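Local coordinates for putative carbohydrate binding protein (Pseudomonas aeruginosa, PDB 3QEC) that probably binds carbohydrates such as heparin, and also suramin, and may take part in carbohydrate transport or biofilm formation, at residues 30-35 with 130-135; 87-92 with 102-107; 134-139 with 144-149. One frame throughout, in Å; residues are numbered along the deposited sequence.

Contact 1: 30-35 with 130-135; sequences LYLTSA and GTVTKL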
ATOM      1  N   LEU A  30      -5.087  -5.865   7.311  1.00 60.75           N
ATOM      2  CA  LEU A  30      -5.569  -5.498   5.983  1.00 60.32           C
ATOM      3  C   LEU A  30      -6.965  -6.059   5.745  1.00 66.93           C
ATOM      4  O   LEU A  30      -7.199  -7.265   5.940  1.00 67.84           O
ATOM      5  CB  LEU A  30      -4.597  -5.980   4.879  1.00 59.81           C
ATOM      6  CG  LEU A  30      -5.102  -5.912   3.423  1.00 63.42           C
ATOM      7  CD1 LEU A  30      -5.151  -4.476   2.910  1.00 61.86           C
ATOM      8  CD2 LEU A  30      -4.249  -6.761   2.516  1.00 64.59           C
ATOM      9  N   TYR A  31      -7.892  -5.172   5.317  1.00 63.40           N
ATOM     10  CA  TYR A  31      -9.263  -5.555   4.955  1.00 64.48           C
ATOM     11  C   TYR A  31      -9.962  -4.434   4.199  1.00 66.25           C
ATOM     12  O   TYR A  31      -9.605  -3.262   4.339  1.00 63.79           O
ATOM     13  CB  TYR A  31     -10.105  -6.002   6.174  1.00 67.21           C
ATOM     14  CG  TYR A  31     -10.557  -4.895   7.100  1.00 70.50           C
ATOM     15  CD1 TYR A  31      -9.735  -4.437   8.128  1.00 71.60           C
ATOM     16  CD2 TYR A  31     -11.836  -4.353   6.995  1.00 73.09           C
ATOM     17  CE1 TYR A  31     -10.163  -3.439   9.007  1.00 72.80           C
ATOM     18  CE2 TYR A  31     -12.272  -3.350   7.862  1.00 74.27           C
ATOM     19  CZ  TYR A  31     -11.435  -2.902   8.872  1.00 84.80           C
ATOM     20  OH  TYR A  31     -11.891  -1.923   9.725  1.00 92.88           O
ATOM     21  N   LEU A  32     -10.958  -4.810   3.388  1.00 62.69           N
ATOM     22  CA  LEU A  32     -11.802  -3.875   2.645  1.00 61.04           C
ATOM     23  C   LEU A  32     -13.244  -4.314   2.844  1.00 64.87           C
ATOM     24  O   LEU A  32     -13.457  -5.392   3.388  1.00 66.20           O
ATOM     25  CB  LEU A  32     -11.395  -3.784   1.152  1.00 60.49           C
ATOM     26  CG  LEU A  32     -10.059  -3.053   0.839  1.00 62.26           C
ATOM     27  CD1 LEU A  32      -9.816  -2.978  -0.654  1.00 62.50           C
ATOM     28  CD2 LEU A  32     -10.001  -1.653   1.447  1.00 58.48           C
ATOM     29  N   THR A  33     -14.230  -3.478   2.488  1.00 61.33           N
ATOM     30  CA  THR A  33     -15.649  -3.821   2.679  1.00 62.39           C
ATOM     31  C   THR A  33     -16.358  -3.956   1.337  1.00 66.96           C
ATOM     32  O   THR A  33     -16.192  -3.108   0.471  1.00 67.47           O
ATOM     33  CB  THR A  33     -16.356  -2.752   3.553  1.00 65.02           C
ATOM     34  OG1 THR A  33     -15.676  -2.612   4.795  1.00 65.29           O
ATOM     35  CG2 THR A  33     -17.806  -3.079   3.828  1.00 60.33           C
ATOM     36  N   SER A  34     -17.205  -4.975   1.194  1.00 63.55           N
ATOM     37  CA  SER A  34     -18.017  -5.188  -0.002  1.00 63.48           C
ATOM     38  C   SER A  34     -19.087  -4.085  -0.131  1.00 66.82           C
ATOM     39  O   SER A  34     -19.371  -3.379   0.835  1.00 66.57           O
ATOM     40  CB  SER A  34     -18.678  -6.560   0.064  1.00 67.24           C
ATOM     41  OG  SER A  34     -19.676  -6.696  -0.934  1.00 81.82           O
ATOM     42  N   ALA A  35     -19.705  -3.969  -1.313  1.00 62.87           N
ATOM     43  CA  ALA A  35     -20.792  -3.032  -1.581  1.00 62.10           C
ATOM     44  C   ALA A  35     -22.059  -3.432  -0.811  1.00 67.63           C
ATOM     45  O   ALA A  35     -22.954  -2.598  -0.601  1.00 68.83           O
ATOM     46  CB  ALA A  35     -21.073  -2.992  -3.070  1.00 63.56           C
ATOM     47  N   GLY A 130      -9.993  -3.108  -4.382  1.00 65.09           N
ATOM     48  CA  GLY A 130      -9.008  -2.332  -5.122  1.00 63.37           C
ATOM     49  C   GLY A 130      -7.785  -2.029  -4.289  1.00 65.09           C
ATOM     50  O   GLY A 130      -7.399  -2.834  -3.433  1.00 65.07           O
ATOM     51  N   THR A 131      -7.167  -0.864  -4.536  1.00 59.81           N
ATOM     52  CA  THR A 131      -5.953  -0.440  -3.830  1.00 58.22           C
ATOM     53  C   THR A 131      -6.309   0.375  -2.591  1.00 61.82           C
ATOM     54  O   THR A 131      -7.345   1.058  -2.559  1.00 61.49           O
ATOM     55  CB  THR A 131      -4.999   0.349  -4.759  1.00 60.08           C
ATOM     56  OG1 THR A 131      -5.689   1.476  -5.299  1.00 60.12           O
ATOM     57  CG2 THR A 131      -4.446  -0.496  -5.902  1.00 55.44           C
ATOM     58  N   VAL A 132      -5.449   0.278  -1.564  1.00 57.17           N
ATOM     59  CA  VAL A 132      -5.569   1.020  -0.311  1.00 56.06           C
ATOM     60  C   VAL A 132      -4.134   1.426   0.113  1.00 59.95           C
ATOM     61  O   VAL A 132      -3.223   0.591   0.114  1.00 59.37           O
ATOM     62  CB  VAL A 132      -6.393   0.292   0.798  1.00 59.42           C
ATOM     63  CG1 VAL A 132      -5.851  -1.112   1.108  1.00 59.57           C
ATOM     64  CG2 VAL A 132      -6.519   1.148   2.067  1.00 57.82           C
ATOM     65  N   THR A 133      -3.937   2.735   0.385  1.00 55.74           N
ATOM     66  CA  THR A 133      -2.641   3.327   0.734  1.00 54.41           C
ATOM     67  C   THR A 133      -2.812   4.344   1.865  1.00 58.82           C
ATOM     68  O   THR A 133      -3.680   5.217   1.789  1.00 58.13           O
ATOM     69  CB  THR A 133      -2.030   3.987  -0.529  1.00 57.15           C
ATOM     70  OG1 THR A 133      -1.949   3.017  -1.583  1.00 57.39           O
ATOM     71  CG2 THR A 133      -0.674   4.636  -0.285  1.00 49.45           C
ATOM     72  N   LYS A 134      -1.956   4.237   2.899  1.00 55.52           N
ATOM     73  CA  LYS A 134      -1.935   5.146   4.053  1.00 53.89           C
ATOM     74  C   LYS A 134      -0.511   5.642   4.325  1.00 56.90           C
ATOM     75  O   LYS A 134       0.469   5.022   3.867  1.00 57.43           O
ATOM     76  CB  LYS A 134      -2.486   4.429   5.312  1.00 55.46           C
ATOM     77  CG  LYS A 134      -3.975   4.063   5.260  1.00 56.91           C
ATOM     78  CD  LYS A 134      -4.872   5.255   5.571  1.00 60.58           C
ATOM     79  CE  LYS A 134      -6.325   4.957   5.346  1.00 62.66           C
ATOM     80  NZ  LYS A 134      -7.168   6.093   5.773  1.00 65.98           N
ATOM     81  N   LEU A 135      -0.394   6.748   5.083  1.00 50.92           N
ATOM     82  CA  LEU A 135       0.881   7.289   5.545  1.00 49.84           C
ATOM     83  C   LEU A 135       1.202   6.732   6.940  1.00 55.38           C
ATOM     84  O   LEU A 135       0.313   6.731   7.809  1.00 55.33           O
ATOM     85  CB  LEU A 135       0.842   8.833   5.614  1.00 49.61           C
ATOM     86  CG  LEU A 135       1.031   9.660   4.323  1.00 54.27           C
ATOM     87  CD1 LEU A 135       0.477  11.078   4.502  1.00 52.95           C
ATOM     88  CD2 LEU A 135       2.522   9.740   3.901  1.00 55.33           C
TER

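Contact 2: 87-92 with 102-107; sequences YVREAT and DHIPNG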
ATOM      1  N   TYR A  87      14.395   0.676  -2.400  1.00 60.45           N
ATOM      2  CA  TYR A  87      13.880   1.309  -1.182  1.00 58.33           C
ATOM      3  C   TYR A  87      12.567   0.680  -0.674  1.00 62.26           C
ATOM      4  O   TYR A  87      12.095   1.063   0.394  1.00 62.14           O
ATOM      5  CB  TYR A  87      13.646   2.808  -1.444  1.00 58.09           C
ATOM      6  CG  TYR A  87      14.921   3.550  -1.779  1.00 59.42           C
ATOM      7  CD1 TYR A  87      15.771   4.005  -0.773  1.00 60.06           C
ATOM      8  CD2 TYR A  87      15.281   3.796  -3.102  1.00 60.37           C
ATOM      9  CE1 TYR A  87      16.955   4.677  -1.078  1.00 60.01           C
ATOM     10  CE2 TYR A  87      16.469   4.458  -3.418  1.00 60.75           C
ATOM     11  CZ  TYR A  87      17.306   4.890  -2.402  1.00 65.49           C
ATOM     12  OH  TYR A  87      18.465   5.556  -2.712  1.00 65.99           O
ATOM     13  N   VAL A  88      11.980  -0.266  -1.431  1.00 58.47           N
ATOM     14  CA  VAL A  88      10.704  -0.902  -1.110  1.00 57.25           C
ATOM     15  C   VAL A  88      10.923  -2.116  -0.231  1.00 63.28           C
ATOM     16  O   VAL A  88      11.700  -2.999  -0.581  1.00 65.16           O
ATOM     17  CB  VAL A  88       9.901  -1.273  -2.396  1.00 60.05           C
ATOM     18  CG1 VAL A  88       8.580  -1.961  -2.055  1.00 59.15           C
ATOM     19  CG2 VAL A  88       9.648  -0.039  -3.260  1.00 59.25           C
ATOM     20  N   ARG A  89      10.219  -2.156   0.910  1.00 59.41           N
ATOM     21  CA  ARG A  89      10.183  -3.278   1.848  1.00 59.20           C
ATOM     22  C   ARG A  89       8.840  -3.968   1.660  1.00 64.95           C
ATOM     23  O   ARG A  89       7.867  -3.318   1.280  1.00 65.39           O
ATOM     24  CB  ARG A  89      10.400  -2.815   3.290  1.00 55.29           C
ATOM     25  CG  ARG A  89      11.846  -2.544   3.608  1.00 57.57           C
ATOM     26  CD  ARG A  89      11.974  -1.750   4.884  1.00 61.79           C
ATOM     27  NE  ARG A  89      13.370  -1.577   5.281  1.00 60.26           N
ATOM     28  CZ  ARG A  89      14.085  -0.496   5.006  1.00 69.67           C
ATOM     29  NH1 ARG A  89      13.542   0.510   4.332  1.00 60.51           N
ATOM     30  NH2 ARG A  89      15.351  -0.412   5.399  1.00 55.01           N
ATOM     31  N   GLU A  90       8.781  -5.273   1.900  1.00 63.10           N
ATOM     32  CA  GLU A  90       7.583  -6.050   1.624  1.00 63.58           C
ATOM     33  C   GLU A  90       7.277  -7.090   2.700  1.00 66.49           C
ATOM     34  O   GLU A  90       8.187  -7.696   3.257  1.00 67.26           O
ATOM     35  CB  GLU A  90       7.810  -6.762   0.287  1.00 66.23           C
ATOM     36  CG  GLU A  90       6.573  -7.221  -0.446  1.00 82.97           C
ATOM     37  CD  GLU A  90       6.935  -7.826  -1.784  1.00108.53           C
ATOM     38  OE1 GLU A  90       7.149  -7.042  -2.739  1.00 99.94           O
ATOM     39  OE2 GLU A  90       7.083  -9.070  -1.861  1.00100.79           O
ATOM     40  N   ALA A  91       5.986  -7.307   2.958  1.00 61.20           N
ATOM     41  CA  ALA A  91       5.467  -8.314   3.876  1.00 61.33           C
ATOM     42  C   ALA A  91       4.233  -8.953   3.273  1.00 65.44           C
ATOM     43  O   ALA A  91       3.519  -8.294   2.526  1.00 64.97           O
ATOM     44  CB  ALA A  91       5.128  -7.686   5.219  1.00 61.20           C
ATOM     45  N   THR A  92       3.988 -10.229   3.581  1.00 62.87           N
ATOM     46  CA  THR A  92       2.798 -10.967   3.161  1.00 63.30           C
ATOM     47  C   THR A  92       1.910 -11.161   4.395  1.00 67.55           C
ATOM     48  O   THR A  92       2.412 -11.598   5.440  1.00 68.25           O
ATOM     49  CB  THR A  92       3.188 -12.321   2.505  1.00 68.07           C
ATOM     50  OG1 THR A  92       3.987 -12.077   1.351  1.00 74.55           O
ATOM     51  CG2 THR A  92       1.982 -13.158   2.111  1.00 58.98           C
ATOM     52  N   ASP A 102       9.899  -5.631  10.276  1.00 59.12           N
ATOM     53  CA  ASP A 102      10.937  -5.524  11.292  1.00 59.54           C
ATOM     54  C   ASP A 102      12.086  -4.649  10.765  1.00 62.89           C
ATOM     55  O   ASP A 102      12.185  -4.435   9.551  1.00 61.75           O
ATOM     56  CB  ASP A 102      11.423  -6.924  11.724  1.00 63.86           C
ATOM     57  CG  ASP A 102      12.010  -7.765  10.613  1.00 84.08           C
ATOM     58  OD1 ASP A 102      13.206  -7.547  10.267  1.00 86.14           O
ATOM     59  OD2 ASP A 102      11.283  -8.641  10.083  1.00 92.23           O
ATOM     60  N   HIS A 103      12.935  -4.126  11.680  1.00 59.08           N
ATOM     61  CA  HIS A 103      14.091  -3.266  11.380  1.00 57.27           C
ATOM     62  C   HIS A 103      13.715  -2.062  10.480  1.00 60.37           C
ATOM     63  O   HIS A 103      14.444  -1.718   9.547  1.00 60.88           O
ATOM     64  CB  HIS A 103      15.241  -4.090  10.779  1.00 58.07           C
ATOM     65  CG  HIS A 103      15.787  -5.094  11.746  1.00 62.52           C
ATOM     66  ND1 HIS A 103      15.421  -6.428  11.686  1.00 65.26           N
ATOM     67  CD2 HIS A 103      16.575  -4.907  12.829  1.00 64.11           C
ATOM     68  CE1 HIS A 103      16.029  -7.015  12.704  1.00 65.43           C
ATOM     69  NE2 HIS A 103      16.730  -6.139  13.423  1.00 65.49           N
ATOM     70  N   ILE A 104      12.592  -1.398  10.802  1.00 55.09           N
ATOM     71  CA  ILE A 104      12.118  -0.241  10.052  1.00 52.96           C
ATOM     72  C   ILE A 104      12.845   1.036  10.525  1.00 57.12           C
ATOM     73  O   ILE A 104      12.751   1.419  11.702  1.00 56.78           O
ATOM     74  CB  ILE A 104      10.557  -0.093  10.100  1.00 54.88           C
ATOM     75  CG1 ILE A 104       9.841  -1.307   9.473  1.00 54.63           C
ATOM     76  CG2 ILE A 104      10.057   1.227   9.461  1.00 54.27           C
ATOM     77  CD1 ILE A 104      10.455  -1.852   8.146  1.00 55.93           C
ATOM     78  N   PRO A 105      13.519   1.738   9.581  1.00 53.53           N
ATOM     79  CA  PRO A 105      14.196   2.996   9.932  1.00 52.42           C
ATOM     80  C   PRO A 105      13.250   4.131  10.307  1.00 56.92           C
ATOM     81  O   PRO A 105      12.071   4.120   9.952  1.00 57.11           O
ATOM     82  CB  PRO A 105      14.919   3.370   8.627  1.00 52.95           C
ATOM     83  CG  PRO A 105      15.049   2.107   7.880  1.00 57.73           C
ATOM     84  CD  PRO A 105      13.762   1.400   8.166  1.00 54.29           C
ATOM     85  N   ASN A 106      13.791   5.125  11.009  1.00 53.78           N
ATOM     86  CA  ASN A 106      13.123   6.378  11.332  1.00 53.29           C
ATOM     87  C   ASN A 106      12.813   7.069  10.010  1.00 58.08           C
ATOM     88  O   ASN A 106      13.680   7.110   9.132  1.00 58.74           O
ATOM     89  CB  ASN A 106      14.058   7.226  12.195  1.00 52.20           C
ATOM     90  CG  ASN A 106      13.546   8.577  12.611  1.00 61.11           C
ATOM     91  OD1 ASN A 106      13.268   8.818  13.781  1.00 59.01           O
ATOM     92  ND2 ASN A 106      13.553   9.527  11.706  1.00 45.75           N
ATOM     93  N   GLY A 107      11.584   7.555   9.856  1.00 53.56           N
ATOM     94  CA  GLY A 107      11.171   8.221   8.631  1.00 51.60           C
ATOM     95  C   GLY A 107       9.686   8.198   8.378  1.00 54.51           C
ATOM     96  O   GLY A 107       8.918   7.781   9.242  1.00 54.55           O
TER
HETATM   97  O   HOH W   1      16.339  -1.929   7.629  1.00 67.54           O

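Contact 3: 134-139 with 144-149; sequences KLVTVS and QKVLLT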
ATOM      1  N   LYS A 134      -1.956   4.237   2.899  1.00 55.52           N
ATOM      2  CA  LYS A 134      -1.935   5.146   4.053  1.00 53.89           C
ATOM      3  C   LYS A 134      -0.511   5.642   4.325  1.00 56.90           C
ATOM      4  O   LYS A 134       0.469   5.022   3.867  1.00 57.43           O
ATOM      5  CB  LYS A 134      -2.486   4.429   5.312  1.00 55.46           C
ATOM      6  CG  LYS A 134      -3.975   4.063   5.260  1.00 56.91           C
ATOM      7  CD  LYS A 134      -4.872   5.255   5.571  1.00 60.58           C
ATOM      8  CE  LYS A 134      -6.325   4.957   5.346  1.00 62.66           C
ATOM      9  NZ  LYS A 134      -7.168   6.093   5.773  1.00 65.98           N
ATOM     10  N   LEU A 135      -0.394   6.748   5.083  1.00 50.92           N
ATOM     11  CA  LEU A 135       0.881   7.289   5.545  1.00 49.84           C
ATOM     12  C   LEU A 135       1.202   6.732   6.940  1.00 55.38           C
ATOM     13  O   LEU A 135       0.313   6.731   7.809  1.00 55.33           O
ATOM     14  CB  LEU A 135       0.842   8.833   5.614  1.00 49.61           C
ATOM     15  CG  LEU A 135       1.031   9.660   4.323  1.00 54.27           C
ATOM     16  CD1 LEU A 135       0.477  11.078   4.502  1.00 52.95           C
ATOM     17  CD2 LEU A 135       2.522   9.740   3.901  1.00 55.33           C
ATOM     18  N   VAL A 136       2.478   6.321   7.189  1.00 51.33           N
ATOM     19  CA  VAL A 136       2.910   5.890   8.537  1.00 50.25           C
ATOM     20  C   VAL A 136       4.249   6.598   8.870  1.00 55.57           C
ATOM     21  O   VAL A 136       5.170   6.603   8.054  1.00 57.75           O
ATOM     22  CB  VAL A 136       2.953   4.339   8.765  1.00 52.37           C
ATOM     23  CG1 VAL A 136       3.743   3.611   7.685  1.00 51.43           C
ATOM     24  CG2 VAL A 136       3.459   3.977  10.162  1.00 51.65           C
ATOM     25  N   THR A 137       4.322   7.220  10.049  1.00 51.46           N
ATOM     26  CA  THR A 137       5.503   7.917  10.562  1.00 51.79           C
ATOM     27  C   THR A 137       6.202   7.046  11.619  1.00 55.68           C
ATOM     28  O   THR A 137       5.544   6.439  12.470  1.00 55.27           O
ATOM     29  CB  THR A 137       5.114   9.301  11.137  1.00 61.31           C
ATOM     30  OG1 THR A 137       4.506  10.073  10.107  1.00 62.19           O
ATOM     31  CG2 THR A 137       6.306  10.066  11.625  1.00 57.88           C
ATOM     32  N   VAL A 138       7.542   6.990  11.563  1.00 51.98           N
ATOM     33  CA  VAL A 138       8.326   6.192  12.504  1.00 51.50           C
ATOM     34  C   VAL A 138       9.409   7.081  13.103  1.00 55.30           C
ATOM     35  O   VAL A 138      10.220   7.616  12.351  1.00 55.40           O
ATOM     36  CB  VAL A 138       8.904   4.905  11.840  1.00 54.23           C
ATOM     37  CG1 VAL A 138       9.653   4.035  12.859  1.00 53.71           C
ATOM     38  CG2 VAL A 138       7.792   4.097  11.149  1.00 53.86           C
ATOM     39  N   SER A 139       9.398   7.256  14.443  1.00 51.83           N
ATOM     40  CA  SER A 139      10.367   8.064  15.202  1.00 52.32           C
ATOM     41  C   SER A 139      11.216   7.154  16.075  1.00 57.32           C
ATOM     42  O   SER A 139      12.406   6.977  15.812  1.00 57.53           O
ATOM     43  CB  SER A 139       9.658   9.123  16.038  1.00 57.92           C
ATOM     44  OG  SER A 139       8.888   9.950  15.180  1.00 72.18           O
ATOM     45  N   GLN A 144       2.526   3.186  16.333  1.00 54.55           N
ATOM     46  CA  GLN A 144       1.194   2.594  16.498  1.00 53.75           C
ATOM     47  C   GLN A 144       0.895   1.574  15.384  1.00 60.15           C
ATOM     48  O   GLN A 144       1.530   1.620  14.326  1.00 60.77           O
ATOM     49  CB  GLN A 144       0.127   3.698  16.465  1.00 53.60           C
ATOM     50  CG  GLN A 144       0.151   4.626  17.672  1.00 49.37           C
ATOM     51  CD  GLN A 144      -0.924   5.672  17.628  1.00 63.86           C
ATOM     52  OE1 GLN A 144      -0.677   6.886  17.775  1.00 62.29           O
ATOM     53  NE2 GLN A 144      -2.142   5.219  17.457  1.00 47.90           N
ATOM     54  N   LYS A 145      -0.084   0.672  15.610  1.00 57.33           N
ATOM     55  CA  LYS A 145      -0.538  -0.290  14.603  1.00 56.51           C
ATOM     56  C   LYS A 145      -1.114   0.444  13.388  1.00 60.94           C
ATOM     57  O   LYS A 145      -1.603   1.574  13.515  1.00 61.65           O
ATOM     58  CB  LYS A 145      -1.603  -1.226  15.186  1.00 59.61           C
ATOM     59  CG  LYS A 145      -1.047  -2.511  15.792  1.00 84.48           C
ATOM     60  CD  LYS A 145      -2.148  -3.463  16.289  1.00 98.66           C
ATOM     61  CE  LYS A 145      -2.802  -4.307  15.210  1.00112.18           C
ATOM     62  NZ  LYS A 145      -3.994  -5.048  15.719  1.00121.96           N
ATOM     63  N   VAL A 146      -1.057  -0.188  12.219  1.00 56.41           N
ATOM     64  CA  VAL A 146      -1.646   0.376  11.011  1.00 54.87           C
ATOM     65  C   VAL A 146      -2.907  -0.425  10.658  1.00 60.61           C
ATOM     66  O   VAL A 146      -2.849  -1.638  10.465  1.00 61.13           O
ATOM     67  CB  VAL A 146      -0.658   0.431   9.811  1.00 56.87           C
ATOM     68  CG1 VAL A 146      -1.300   1.119   8.600  1.00 55.47           C
ATOM     69  CG2 VAL A 146       0.644   1.120  10.200  1.00 55.86           C
ATOM     70  N   LEU A 147      -4.040   0.249  10.578  1.00 57.99           N
ATOM     71  CA  LEU A 147      -5.269  -0.390  10.127  1.00 58.80           C
ATOM     72  C   LEU A 147      -5.380  -0.030   8.624  1.00 61.16           C
ATOM     73  O   LEU A 147      -5.779   1.090   8.258  1.00 58.20           O
ATOM     74  CB  LEU A 147      -6.471   0.054  10.983  1.00 59.82           C
ATOM     75  CG  LEU A 147      -7.751  -0.751  10.824  1.00 67.96           C
ATOM     76  CD1 LEU A 147      -7.648  -2.117  11.519  1.00 69.81           C
ATOM     77  CD2 LEU A 147      -8.945   0.016  11.372  1.00 72.28           C
ATOM     78  N   LEU A 148      -4.888  -0.944   7.766  1.00 57.93           N
ATOM     79  CA  LEU A 148      -4.843  -0.718   6.323  1.00 57.13           C
ATOM     80  C   LEU A 148      -6.209  -1.025   5.711  1.00 62.64           C
ATOM     81  O   LEU A 148      -6.446  -2.128   5.210  1.00 63.31           O
ATOM     82  CB  LEU A 148      -3.707  -1.553   5.682  1.00 56.94           C
ATOM     83  CG  LEU A 148      -3.223  -1.129   4.278  1.00 59.71           C
ATOM     84  CD1 LEU A 148      -2.883   0.363   4.212  1.00 57.73           C
ATOM     85  CD2 LEU A 148      -2.057  -1.988   3.823  1.00 58.94           C
ATOM     86  N   THR A 149      -7.122  -0.034   5.792  1.00 59.19           N
ATOM     87  CA  THR A 149      -8.495  -0.123   5.298  1.00 59.35           C
ATOM     88  C   THR A 149      -9.020   1.251   4.820  1.00 63.87           C
ATOM     89  O   THR A 149      -8.423   2.289   5.126  1.00 62.92           O
ATOM     90  CB  THR A 149      -9.399  -0.706   6.408  1.00 63.29           C
ATOM     91  OG1 THR A 149     -10.579  -1.232   5.815  1.00 64.63           O
ATOM     92  CG2 THR A 149      -9.755   0.306   7.513  1.00 57.14           C
TER
HETATM   93  O   HOH W   2      -9.575   4.763   6.405  1.00 70.33           O

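Contact 1: 30-35 with 130-135
Leu30 and Leu32 of strand 24-33 reach across the buried space between two sheets, packed in a sandwich-like arrangement, to Val132 and Gly130 of strand 125-138. That the partners belong to facing sheets follows from the geometry: the segment axes approach to 9.0 Å, their directions differ by 126°, and the two backbones exchange no hydrogen bonds. Leu30 comes first. Its chi1 of 168° sets CG opposite the backbone N and carries the CD1 branch alongside Val132, passing it in the opposite direction, and CD1 lies 3.9 Å from Val132 CG1. Leu148 and Ser113 also border Leu30 in this buried layer. Next in sequence, Tyr31 O accepts a hydrogen bond from Thr149 OG1. Leu32 returns to the interface and uses both branches of its fork. One branch, CD1, rests on the backbone of Gly130, 3.7 Å from Gly130 O, where glycine adds no side chain; the other, CD2, runs past Val132 and lies 4.1 Å from Val132 CB. Beyond Leu32 the segment parts from strand 125-138: Thr33 N binds a glycerol, probably from the crystallisation liquor, while Ser34 OG and Ala35 N bond to the carboxylate of Glu128. The two leucines thus converge on a single methyl, since Val132 CG1, already in touch with Leu30, is also 4.2 Å from Leu32 CD2.

Contact 2: 87-92 with 102-107
Arg89, at the start of strand 89-92, an edge strand of its sheet within this chain, lays its guanidinium over the ring of Pro105 and its aliphatic chain against Ile104. This is the close-packed part. Pro105 CD sits 3.6 Å above the guanidinium plane, over its centre, and Pro105 CG comes within 3.5 Å of Arg89 NH2, so the CD-CG side of the proline ring lies over one face of the group. The chain of Arg89 is extended from CG to NE, and the last torsion (chi4 97°) swings the guanidinium out of line with that chain, which is how it can present a face to the proline. Closer to the backbone, Arg89 CD meets Ile104 CD1 at 3.6 Å as the two side chains run past each other in opposite directions. Ile104 also rests on Leu49, tying the pair to strand 46-51.

The looser side is polar and bridged by solvent. A water accepts from Arg89 NH2 at 2.9 Å and donates to His103 O at 2.7 Å, joining two groups that do not bond directly. Arg89 NH2 has a further, weak hydrogen bond to Gln20 O. The imidazole of exposed His103 extends outward from Arg89 and is engaged by its neighbour: His103 ND1 donates to Asp102 OD1 over 2.9 Å (158° at the hydrogen), meeting the oxygen on its anti side, somewhat out of the carboxylate plane.

At His103 the backbone adopts a positive phi (52°) and the chain turns a corner; after Ile104, still bonded to Gly24, it passes into strand 107-120 of the second sheet. His103 and Ile104 both face Gly24, an arrangement that fits a G1 beta bulge.

Contact 3: 134-139 with 144-149
Val136 and Val146 cross at about a right angle, touching by a single methyl each: Val136 CG2 lies 4.0 Å from Val146 CG2. The rotamers of the two valines turn these methyls to each other. The pair joins strand 125-138 to strand 146-148 of the facing sheet, with Leu49 beside Val136 and Ile26 and Ile111 beside Val146.

Lys134 and Leu148 meet differently, sliding past each other in opposite senses, with Lys134 CG 4.0 Å from Leu148 CD1. A bend at chi2 (-80°) then turns the lysine chain along the C-terminal end of the partner segment, bringing CE to 3.4 Å from Thr149 O. The ammonium does not bond that carbonyl directly; a water accepts from Lys134 NZ at 2.8 Å and donates to Thr149 O at 3.0 Å. Leu148 centres an inverse gamma turn, closed by a weak hydrogen bond from Thr149 N to Leu147 O, while Thr149 OG1 is held by Tyr31 O.

The contact therefore divides into an apolar part between the sheets and a hydrated rim, where Lys134 CG packs on the leucine and the charged end is bridged to Thr149 O by water.

Overall arrangement
From the N terminus, strand 24-33 supplies the first half of contact 1, whose partner arrives only after 94 residues. Within that long excursion lies contact 2, which closes a short loop of nine residues between 92 and 102. Contact 3 begins where contact 1 ends, sharing Lys134 and Leu135, and closes a four-residue connection between 139 and 144. Strand 146-148 then runs parallel beside strand 24-33, so contacts 1 and 3 hold one strand, 125-138, against two neighbours of the facing sheet. Contact 2, centred about 20 Å from the centre of contact 1, is tied in by the probable Gly107-Val138 hydrogen bond and by strand 98-104, which pairs with strand 24-33.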